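Local coordinates for GDSL-like Lipase/Acylhydrolase family protein (Neisseria meningitidis, PDB 4K7J) that removes O-linked acetyl groups from peptidoglycan, as an esterase of the SGNH (GDSL-like) hydrolase family that uses a catalytic triad, at residues A100-W108 with T129-S140; A144-P155 with G174-L185. All blocks are in the same frame, centred on the assembly; numbering follows the deposited sequence. Where two conformers were deposited one is given.

Interaction 1: residues A100-W108 with T129-S140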
loop_
_atom_site.group_PDB
_atom_site.type_symbol
_atom_site.label_atom_id
_atom_site.label_comp_id
_atom_site.label_asym_id
_atom_site.label_seq_id
_atom_site.Cartn_x
_atom_site.Cartn_y
_atom_site.Cartn_z
ATOM N N ALA A 100 -10.182 -4.619 -3.344
ATOM C CA ALA A 100 -11.332 -4.260 -4.175
ATOM C C ALA A 100 -11.228 -4.826 -5.590
ATOM O O ALA A 100 -12.244 -5.123 -6.223
ATOM C CB ALA A 100 -11.506 -2.753 -4.223
ATOM N N ALA A 101 -9.995 -4.978 -6.069
ATOM C CA ALA A 101 -9.724 -5.283 -7.479
ATOM C C ALA A 101 -9.730 -6.773 -7.848
ATOM O O ALA A 101 -9.783 -7.112 -9.032
ATOM C CB ALA A 101 -8.401 -4.650 -7.902
ATOM N N VAL A 102 -9.651 -7.653 -6.855
ATOM C CA VAL A 102 -9.723 -9.093 -7.109
ATOM C C VAL A 102 -10.528 -9.843 -6.069
ATOM O O VAL A 102 -10.690 -9.385 -4.939
ATOM C CB VAL A 102 -8.338 -9.766 -7.148
ATOM C CG1 VAL A 102 -7.734 -9.651 -8.511
ATOM C CG2 VAL A 102 -7.429 -9.203 -6.066
ATOM N N ARG A 103 -11.000 -11.021 -6.462
ATOM C CA ARG A 103 -11.709 -11.923 -5.568
ATOM C C ARG A 103 -10.930 -13.227 -5.463
ATOM O O ARG A 103 -10.346 -13.679 -6.446
ATOM C CB ARG A 103 -13.119 -12.183 -6.089
ATOM C CG ARG A 103 -13.956 -10.914 -6.207
ATOM C CD ARG A 103 -15.403 -11.205 -6.599
ATOM N NE ARG A 103 -15.556 -11.506 -8.022
ATOM C CZ ARG A 103 -15.568 -12.733 -8.532
ATOM N NH1 ARG A 103 -15.435 -13.787 -7.734
ATOM N NH2 ARG A 103 -15.714 -12.904 -9.841
ATOM N N HIS A 104 -10.921 -13.820 -4.270
ATOM C CA HIS A 104 -10.145 -15.026 -4.005
ATOM C C HIS A 104 -11.039 -16.236 -3.780
ATOM O O HIS A 104 -12.047 -16.161 -3.080
ATOM C CB HIS A 104 -9.270 -14.844 -2.762
ATOM C CG HIS A 104 -8.183 -13.826 -2.911
ATOM N ND1 HIS A 104 -8.390 -12.480 -2.696
ATOM C CD2 HIS A 104 -6.872 -13.960 -3.229
ATOM C CE1 HIS A 104 -7.255 -11.828 -2.882
ATOM N NE2 HIS A 104 -6.319 -12.701 -3.202
ATOM N N ASN A 105 -10.648 -17.358 -4.361
ATOM C CA ASN A 105 -11.333 -18.624 -4.134
ATOM C C ASN A 105 -10.318 -19.761 -4.084
ATOM O O ASN A 105 -9.826 -20.198 -5.116
ATOM C CB ASN A 105 -12.348 -18.881 -5.250
ATOM C CG ASN A 105 -12.915 -20.290 -5.211
ATOM O OD1 ASN A 105 -13.118 -20.868 -4.138
ATOM N ND2 ASN A 105 -13.167 -20.852 -6.389
ATOM N N GLY A 106 -9.998 -20.232 -2.885
ATOM C CA GLY A 106 -9.005 -21.275 -2.737
ATOM C C GLY A 106 -8.878 -21.742 -1.310
ATOM O O GLY A 106 -9.633 -21.311 -0.441
ATOM N N ASN A 107 -7.907 -22.607 -1.055
ATOM C CA ASN A 107 -7.756 -23.191 0.276
ATOM C C ASN A 107 -6.505 -22.722 1.014
ATOM O O ASN A 107 -6.173 -23.246 2.074
ATOM C CB ASN A 107 -7.781 -24.718 0.197
ATOM C CG ASN A 107 -6.703 -25.283 -0.724
ATOM O OD1 ASN A 107 -5.697 -24.633 -1.002
ATOM N ND2 ASN A 107 -6.906 -26.519 -1.184
ATOM N N TRP A 108 -5.809 -21.739 0.453
ATOM C CA TRP A 108 -4.656 -21.147 1.140
ATOM C C TRP A 108 -5.079 -20.472 2.457
ATOM O O TRP A 108 -6.205 -19.975 2.577
ATOM C CB TRP A 108 -3.941 -20.143 0.228
ATOM C CG TRP A 108 -3.355 -20.748 -1.026
ATOM C CD1 TRP A 108 -3.426 -22.056 -1.424
ATOM C CD2 TRP A 108 -2.622 -20.059 -2.044
ATOM N NE1 TRP A 108 -2.774 -22.218 -2.625
ATOM C CE2 TRP A 108 -2.280 -21.004 -3.028
ATOM C CE3 TRP A 108 -2.217 -18.730 -2.213
ATOM C CZ2 TRP A 108 -1.544 -20.665 -4.166
ATOM C CZ3 TRP A 108 -1.502 -18.393 -3.342
ATOM C CH2 TRP A 108 -1.168 -19.356 -4.306
ATOM N N THR A 129 0.103 -22.369 1.671
ATOM C CA THR A 129 -0.673 -23.001 0.605
ATOM C C THR A 129 -1.073 -24.434 0.976
ATOM O O THR A 129 -2.139 -24.910 0.585
ATOM C CB THR A 129 0.094 -23.068 -0.752
ATOM O OG1 THR A 129 1.202 -23.983 -0.646
ATOM C CG2 THR A 129 0.588 -21.695 -1.189
ATOM N N GLY A 130 -0.205 -25.120 1.711
ATOM C CA GLY A 130 -0.421 -26.514 2.044
ATOM C C GLY A 130 -0.084 -27.371 0.833
ATOM O O GLY A 130 0.144 -26.850 -0.258
ATOM N N SER A 131 -0.050 -28.684 1.011
ATOM C CA SER A 131 0.078 -29.578 -0.136
ATOM C C SER A 131 -1.293 -29.680 -0.784
ATOM O O SER A 131 -2.304 -29.464 -0.126
ATOM C CB SER A 131 0.578 -30.952 0.308
ATOM O OG SER A 131 -0.263 -31.491 1.316
ATOM N N GLY A 132 -1.342 -29.998 -2.071
ATOM C CA GLY A 132 -2.612 -30.040 -2.770
ATOM C C GLY A 132 -3.313 -28.689 -2.699
ATOM O O GLY A 132 -4.548 -28.621 -2.716
ATOM N N GLY A 133 -2.516 -27.617 -2.625
ATOM C CA GLY A 133 -3.031 -26.260 -2.495
ATOM C C GLY A 133 -3.558 -25.647 -3.774
ATOM O O GLY A 133 -3.061 -25.932 -4.868
ATOM N N SER A 134 -4.564 -24.788 -3.649
ATOM C CA SER A 134 -5.180 -24.180 -4.820
ATOM C C SER A 134 -5.697 -22.765 -4.527
ATOM O O SER A 134 -6.281 -22.517 -3.477
ATOM C CB SER A 134 -6.331 -25.059 -5.316
ATOM O OG SER A 134 -6.936 -24.491 -6.466
ATOM N N MET A 135 -5.469 -21.841 -5.454
ATOM C CA MET A 135 -5.985 -20.479 -5.326
ATOM C C MET A 135 -6.318 -19.925 -6.698
ATOM O O MET A 135 -5.502 -19.987 -7.617
ATOM C CB MET A 135 -4.981 -19.554 -4.622
ATOM C CG MET A 135 -5.462 -18.102 -4.491
ATOM S SD MET A 135 -6.993 -17.952 -3.527
ATOM C CE MET A 135 -6.444 -18.541 -1.921
ATOM N N THR A 136 -7.523 -19.392 -6.839
ATOM C CA THR A 136 -7.909 -18.733 -8.075
ATOM C C THR A 136 -8.193 -17.251 -7.804
ATOM O O THR A 136 -8.961 -16.906 -6.902
ATOM C CB THR A 136 -9.145 -19.413 -8.716
ATOM O OG1 THR A 136 -8.868 -20.804 -8.921
ATOM C CG2 THR A 136 -9.478 -18.776 -10.053
ATOM N N LEU A 137 -7.566 -16.377 -8.579
ATOM C CA LEU A 137 -7.821 -14.953 -8.445
ATOM C C LEU A 137 -8.597 -14.477 -9.652
ATOM O O LEU A 137 -8.182 -14.687 -10.805
ATOM C CB LEU A 137 -6.521 -14.160 -8.308
ATOM C CG LEU A 137 -5.643 -14.476 -7.096
ATOM C CD1 LEU A 137 -4.616 -15.525 -7.453
ATOM C CD2 LEU A 137 -4.953 -13.205 -6.639
ATOM N N THR A 138 -9.734 -13.849 -9.377
ATOM C CA THR A 138 -10.623 -13.358 -10.419
ATOM C C THR A 138 -10.745 -11.849 -10.289
ATOM O O THR A 138 -11.050 -11.331 -9.214
ATOM C CB THR A 138 -12.016 -14.001 -10.304
ATOM O OG1 THR A 138 -11.885 -15.428 -10.356
ATOM C CG2 THR A 138 -12.933 -13.530 -11.431
ATOM N N ALA A 139 -10.482 -11.145 -11.384
ATOM C CA ALA A 139 -10.548 -9.691 -11.395
ATOM C C ALA A 139 -11.988 -9.233 -11.267
ATOM O O ALA A 139 -12.864 -9.749 -11.950
ATOM C CB ALA A 139 -9.936 -9.145 -12.672
ATOM N N SER A 140 -12.230 -8.275 -10.373
ATOM C CA SER A 140 -13.565 -7.707 -10.193
ATOM C C SER A 140 -14.045 -6.960 -11.448
ATOM O O SER A 140 -15.244 -6.862 -11.696
ATOM C CB SER A 140 -13.606 -6.795 -8.960
ATOM O OG SER A 140 -13.378 -7.534 -7.768
HETATM O O HOH W 1 -8.936 -22.532 -6.519
#
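Arg-103 and Thr-138 exchange two backbone hydrogen bonds, N to O at 2.8 Å from the arginine and at 3.0 Å from the threonine, and Asn-105 and Thr-136 repeat the exchange two residues on. At Asn-107 the acceptor half of the exchange passes to the side chain: its N-H goes to Ser-134 O, and its OD1 takes the N-H of Ser-134 at 2.9 Å (164°). CG lies between the backbone N and carbonyl carbon (chi1 57°), which folds the short amide back onto the neighbouring strand. At the other end Ser-140 N donates to Ala-101 O; in one conformer its OG also donates to Ala-100 O, a less certain bond.

Strand 102-106 is thus held as the outermost strand of an antiparallel five-stranded sheet, with 133-139 bonded on its other edge to 187-191. On the face bearing Asn-105 and Thr-136, one water joins Asn-105 O, Ser-134 OG and Thr-136 OG1; the threonine hydroxyl also bonds Thr-188. The Trp-108 indole, on the other side, is clamped: Met-135 CB lies over its six-membered ring, 3.4 Å from the centroid, while Thr-129 CG2 covers the five-membered ring from the opposite face, both as CH-pi contacts. The bend at chi2 (61°) brings Met-135 SD to the edge of the His-104 ring, and that at chi3 turns CE back to 3.7 Å from Trp-108 CB. Glycine suits position 106 because a beta carbon there would collide with Ser-134 O and Met-135 CA. His-104 NE2, 3.7 Å from Leu-137 CD2, is satisfied by Tyr-90 O.

Interaction 2: residues A144-P155 with G174-L185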
loop_
_atom_site.group_PDB
_atom_site.type_symbol
_atom_site.label_atom_id
_atom_site.label_comp_id
_atom_site.label_asym_id
_atom_site.label_seq_id
_atom_site.Cartn_x
_atom_site.Cartn_y
_atom_site.Cartn_z
ATOM N N ALA A 144 -8.975 -9.866 -19.156
ATOM C CA ALA A 144 -8.534 -11.233 -19.509
ATOM C C ALA A 144 -7.592 -11.472 -20.715
ATOM O O ALA A 144 -7.731 -12.458 -21.449
ATOM C CB ALA A 144 -9.731 -12.182 -19.570
ATOM N N SER A 145 -6.642 -10.567 -20.912
ATOM C CA SER A 145 -5.514 -10.826 -21.793
ATOM C C SER A 145 -4.355 -11.206 -20.880
ATOM O O SER A 145 -4.360 -10.867 -19.699
ATOM C CB SER A 145 -5.171 -9.593 -22.633
ATOM O OG SER A 145 -4.856 -8.481 -21.813
ATOM N N LYS A 146 -3.365 -11.897 -21.432
ATOM C CA LYS A 146 -2.243 -12.390 -20.646
ATOM C C LYS A 146 -1.535 -11.266 -19.889
ATOM O O LYS A 146 -1.001 -10.338 -20.499
ATOM C CB LYS A 146 -1.253 -13.133 -21.547
ATOM C CG LYS A 146 -1.879 -14.274 -22.336
ATOM C CD LYS A 146 -0.876 -14.920 -23.280
ATOM C CE LYS A 146 -1.533 -16.022 -24.098
ATOM N NZ LYS A 146 -2.667 -15.495 -24.912
ATOM N N GLN A 147 -1.539 -11.356 -18.559
ATOM C CA GLN A 147 -0.864 -10.367 -17.730
ATOM C C GLN A 147 0.556 -10.815 -17.396
ATOM O O GLN A 147 0.897 -11.997 -17.491
ATOM C CB GLN A 147 -1.630 -10.157 -16.420
ATOM C CG GLN A 147 -3.141 -10.036 -16.552
ATOM C CD GLN A 147 -3.619 -8.605 -16.738
ATOM O OE1 GLN A 147 -3.046 -7.655 -16.195
ATOM N NE2 GLN A 147 -4.685 -8.447 -17.511
ATOM N N ARG A 148 1.382 -9.856 -17.011
ATOM C CA ARG A 148 2.653 -10.152 -16.388
ATOM C C ARG A 148 2.318 -10.507 -14.952
ATOM O O ARG A 148 1.522 -9.823 -14.307
ATOM C CB ARG A 148 3.566 -8.933 -16.424
ATOM C CG ARG A 148 3.847 -8.430 -17.828
ATOM C CD ARG A 148 4.523 -7.073 -17.811
ATOM N NE ARG A 148 4.874 -6.649 -19.161
ATOM C CZ ARG A 148 5.120 -5.391 -19.505
ATOM N NH1 ARG A 148 5.046 -4.430 -18.591
ATOM N NH2 ARG A 148 5.433 -5.096 -20.765
ATOM N N VAL A 149 2.891 -11.600 -14.470
ATOM C CA VAL A 149 2.621 -12.061 -13.119
ATOM C C VAL A 149 3.927 -12.300 -12.390
ATOM O O VAL A 149 4.820 -12.984 -12.897
ATOM C CB VAL A 149 1.778 -13.351 -13.116
ATOM C CG1 VAL A 149 1.544 -13.846 -11.681
ATOM C CG2 VAL A 149 0.462 -13.101 -13.815
ATOM N N SER A 150 4.036 -11.715 -11.203
ATOM C CA SER A 150 5.148 -11.973 -10.310
ATOM C C SER A 150 4.573 -12.361 -8.942
ATOM O O SER A 150 3.493 -11.889 -8.565
ATOM C CB SER A 150 6.029 -10.727 -10.191
ATOM O OG SER A 150 6.739 -10.472 -11.391
ATOM N N LEU A 151 5.266 -13.226 -8.204
ATOM C CA LEU A 151 4.788 -13.604 -6.874
ATOM C C LEU A 151 5.925 -13.626 -5.881
ATOM O O LEU A 151 6.955 -14.255 -6.138
ATOM C CB LEU A 151 4.187 -15.014 -6.863
ATOM C CG LEU A 151 3.306 -15.627 -7.944
ATOM C CD1 LEU A 151 4.096 -15.924 -9.214
ATOM C CD2 LEU A 151 2.718 -16.900 -7.374
ATOM N N PHE A 152 5.741 -13.005 -4.721
ATOM C CA PHE A 152 6.653 -13.310 -3.624
ATOM C C PHE A 152 6.346 -14.729 -3.166
ATOM O O PHE A 152 5.186 -15.078 -2.971
ATOM C CB PHE A 152 6.498 -12.329 -2.459
ATOM C CG PHE A 152 7.095 -10.971 -2.720
ATOM C CD1 PHE A 152 8.424 -10.715 -2.418
ATOM C CD2 PHE A 152 6.327 -9.953 -3.267
ATOM C CE1 PHE A 152 8.979 -9.463 -2.653
ATOM C CE2 PHE A 152 6.876 -8.689 -3.500
ATOM C CZ PHE A 152 8.207 -8.453 -3.188
ATOM N N ALA A 153 7.374 -15.548 -2.993
ATOM C CA ALA A 153 7.158 -16.963 -2.695
ATOM C C ALA A 153 8.336 -17.582 -1.971
ATOM O O ALA A 153 9.484 -17.265 -2.266
ATOM C CB ALA A 153 6.872 -17.736 -3.985
ATOM N N LYS A 154 8.051 -18.457 -1.015
ATOM C CA LYS A 154 9.094 -19.215 -0.347
ATOM C C LYS A 154 8.745 -20.696 -0.303
ATOM O O LYS A 154 7.795 -21.098 0.368
ATOM C CB LYS A 154 9.329 -18.710 1.075
ATOM C CG LYS A 154 10.483 -19.435 1.759
ATOM C CD LYS A 154 10.773 -18.880 3.150
ATOM C CE LYS A 154 9.656 -19.187 4.115
ATOM N NZ LYS A 154 10.078 -18.845 5.510
ATOM N N PRO A 155 9.525 -21.516 -1.010
ATOM C CA PRO A 155 9.255 -22.948 -1.085
ATOM C C PRO A 155 9.715 -23.642 0.192
ATOM O O PRO A 155 10.641 -23.172 0.851
ATOM C CB PRO A 155 10.154 -23.396 -2.238
ATOM C CG PRO A 155 11.350 -22.517 -2.109
ATOM C CD PRO A 155 10.786 -21.160 -1.691
ATOM N N GLY A 174 16.272 -21.826 -2.083
ATOM C CA GLY A 174 15.249 -21.676 -1.069
ATOM C C GLY A 174 15.136 -20.237 -0.615
ATOM O O GLY A 174 15.764 -19.350 -1.182
ATOM N N GLY A 175 14.324 -19.996 0.407
ATOM C CA GLY A 175 14.138 -18.647 0.894
ATOM C C GLY A 175 13.156 -17.852 0.044
ATOM O O GLY A 175 12.819 -18.251 -1.069
ATOM N N TRP A 176 12.693 -16.726 0.581
ATOM C CA TRP A 176 11.835 -15.816 -0.164
ATOM C C TRP A 176 12.533 -15.355 -1.428
ATOM O O TRP A 176 13.742 -15.166 -1.442
ATOM C CB TRP A 176 11.491 -14.591 0.680
ATOM C CG TRP A 176 10.461 -14.869 1.705
ATOM C CD1 TRP A 176 10.660 -15.060 3.051
ATOM C CD2 TRP A 176 9.066 -15.007 1.479
ATOM N NE1 TRP A 176 9.462 -15.297 3.672
ATOM C CE2 TRP A 176 8.463 -15.273 2.728
ATOM C CE3 TRP A 176 8.258 -14.928 0.342
ATOM C CZ2 TRP A 176 7.093 -15.470 2.866
ATOM C CZ3 TRP A 176 6.887 -15.115 0.483
ATOM C CH2 TRP A 176 6.321 -15.382 1.737
ATOM N N GLN A 177 11.750 -15.175 -2.476
ATOM C CA GLN A 177 12.246 -14.755 -3.771
ATOM C C GLN A 177 11.033 -14.315 -4.569
ATOM O O GLN A 177 9.901 -14.510 -4.133
ATOM C CB GLN A 177 12.972 -15.912 -4.465
ATOM C CG GLN A 177 12.141 -17.155 -4.694
ATOM C CD GLN A 177 12.994 -18.336 -5.121
ATOM O OE1 GLN A 177 13.148 -18.598 -6.315
ATOM N NE2 GLN A 177 13.575 -19.041 -4.147
ATOM N N VAL A 178 11.251 -13.698 -5.722
ATOM C CA VAL A 178 10.129 -13.341 -6.579
ATOM C C VAL A 178 10.141 -14.240 -7.809
ATOM O O VAL A 178 11.155 -14.371 -8.493
ATOM C CB VAL A 178 10.186 -11.864 -7.045
ATOM C CG1 VAL A 178 8.995 -11.533 -7.932
ATOM C CG2 VAL A 178 10.234 -10.938 -5.851
ATOM N N LEU A 179 9.002 -14.854 -8.086
ATOM C CA LEU A 179 8.849 -15.699 -9.247
ATOM C C LEU A 179 8.217 -14.859 -10.344
ATOM O O LEU A 179 7.214 -14.200 -10.114
ATOM C CB LEU A 179 7.930 -16.876 -8.911
ATOM C CG LEU A 179 8.266 -17.693 -7.664
ATOM C CD1 LEU A 179 7.249 -18.845 -7.515
ATOM C CD2 LEU A 179 9.682 -18.230 -7.749
ATOM N N ASP A 180 8.799 -14.897 -11.539
ATOM C CA ASP A 180 8.260 -14.167 -12.685
ATOM C C ASP A 180 7.675 -15.124 -13.725
ATOM O O ASP A 180 8.330 -16.080 -14.144
ATOM C CB ASP A 180 9.365 -13.329 -13.347
ATOM C CG ASP A 180 10.010 -12.343 -12.395
ATOM O OD1 ASP A 180 9.323 -11.830 -11.484
ATOM O OD2 ASP A 180 11.211 -12.059 -12.574
ATOM N N THR A 181 6.445 -14.869 -14.149
ATOM C CA THR A 181 5.844 -15.669 -15.204
ATOM C C THR A 181 4.779 -14.842 -15.904
ATOM O O THR A 181 4.672 -13.639 -15.669
ATOM C CB THR A 181 5.262 -17.014 -14.668
ATOM O OG1 THR A 181 4.908 -17.865 -15.767
ATOM C CG2 THR A 181 4.043 -16.780 -13.779
ATOM N N GLY A 182 4.018 -15.477 -16.785
ATOM C CA GLY A 182 2.944 -14.801 -17.485
ATOM C C GLY A 182 1.693 -15.651 -17.534
ATOM O O GLY A 182 1.767 -16.870 -17.710
ATOM N N ALA A 183 0.541 -15.009 -17.388
ATOM C CA ALA A 183 -0.737 -15.704 -17.457
ATOM C C ALA A 183 -1.858 -14.690 -17.575
ATOM O O ALA A 183 -1.635 -13.491 -17.426
ATOM C CB ALA A 183 -0.939 -16.567 -16.215
ATOM N N ALA A 184 -3.068 -15.171 -17.822
ATOM C CA ALA A 184 -4.224 -14.295 -17.890
ATOM C C ALA A 184 -5.048 -14.413 -16.613
ATOM O O ALA A 184 -4.745 -15.222 -15.735
ATOM C CB ALA A 184 -5.074 -14.627 -19.114
ATOM N N LEU A 185 -6.079 -13.583 -16.507
ATOM C CA LEU A 185 -7.060 -13.712 -15.440
ATOM C C LEU A 185 -8.324 -14.342 -16.030
ATOM O O LEU A 185 -8.679 -14.042 -17.165
ATOM C CB LEU A 185 -7.353 -12.344 -14.816
ATOM C CG LEU A 185 -6.241 -11.803 -13.901
ATOM C CD1 LEU A 185 -6.305 -10.300 -13.764
ATOM C CD2 LEU A 185 -6.346 -12.438 -12.527
HETATM O O HOH W 2 13.040 -22.117 1.557
#
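Ser-150 and Asp-180 form the side-chain hydrogen bond of this strand pair: Ser-150 OG donates to Asp-180 OD1 at 2.9 Å, reaching the carboxylate oxygen on its anti side and 34° out of the plane. The two residues lie directly across from each other at a non-hydrogen-bonded position on the same face, so a short hydroxyl can reach the carboxylate. Lys-154 NZ makes a salt bridge to Asp-119, whose backbone O also takes the N-H of Trp-176 NE1. The backbone pairs are Val-149 with Thr-181, Leu-151 with Leu-179 and Ala-153 with Gln-177, joined by the bond from Ala-183 N to Gln-147 O at 3.0 Å. The straightest, Thr-181 N to Val-149 O, measures 2.8 Å (171°), whereas Gln-177 N to Ala-153 O is weak. Past the end of the pairing a water takes the N-H of Gly-175 and donates to Pro-155 O.

This is the edge of an antiparallel five-stranded sheet, 177-183 being outermost and 147-155 passing its other edge to 195-203. The face carrying Val-149, Leu-151, Ala-153 and Leu-179 is largely apolar in its middle: Leu-179 CD1 rests 3.7 Å from Ala-153 CB, and Leu-179 CB lies 4.0 Å from Leu-151 CD1. Leu-179 and Thr-181 also touch Val-169, and Ala-183 touches Val-164, both in the neighbouring five-stranded sheet. On the other face Val-178 CG2 stands over the Phe-152 ring, offset toward its rim, 4.1 Å from the centroid. Lys-154 crosses Trp-176 at about a right angle. Its CB lies over the five-membered ring of the indole, 3.9 Å from the centroid, and CG, anti to the backbone N (chi1 -176°), carries the chain on so that CD and CE pass NE1; the aliphatic part of a lysine suits such a face while its ammonium serves Asp-119. The backbone of Phe-152 meets the same indole at its edge.

Overall arrangement
Both interactions pair an outermost strand with its inner neighbour, each in a different antiparallel five-stranded sheet of the region matching the peptidoglycan O-acetylesterase N-terminal family, and strand 133-139 is followed in the chain by 147-155. Both are partly buried, with centres about 14 Å apart. They meet where Leu-185 CD2 of interaction 2 packs 3.4 Å from Leu-137 O of interaction 1. Interaction 1 finishes its pairing with polar side chains and holds the Trp-108 indole between two residues on opposite faces, whereas in interaction 2 the lysine chain lies over one face of Trp-176. Interaction 2 turns an apolar face to the other sheet; its other face mixes Arg-148, Ser-150 and Asp-180 with Phe-152 and Val-178.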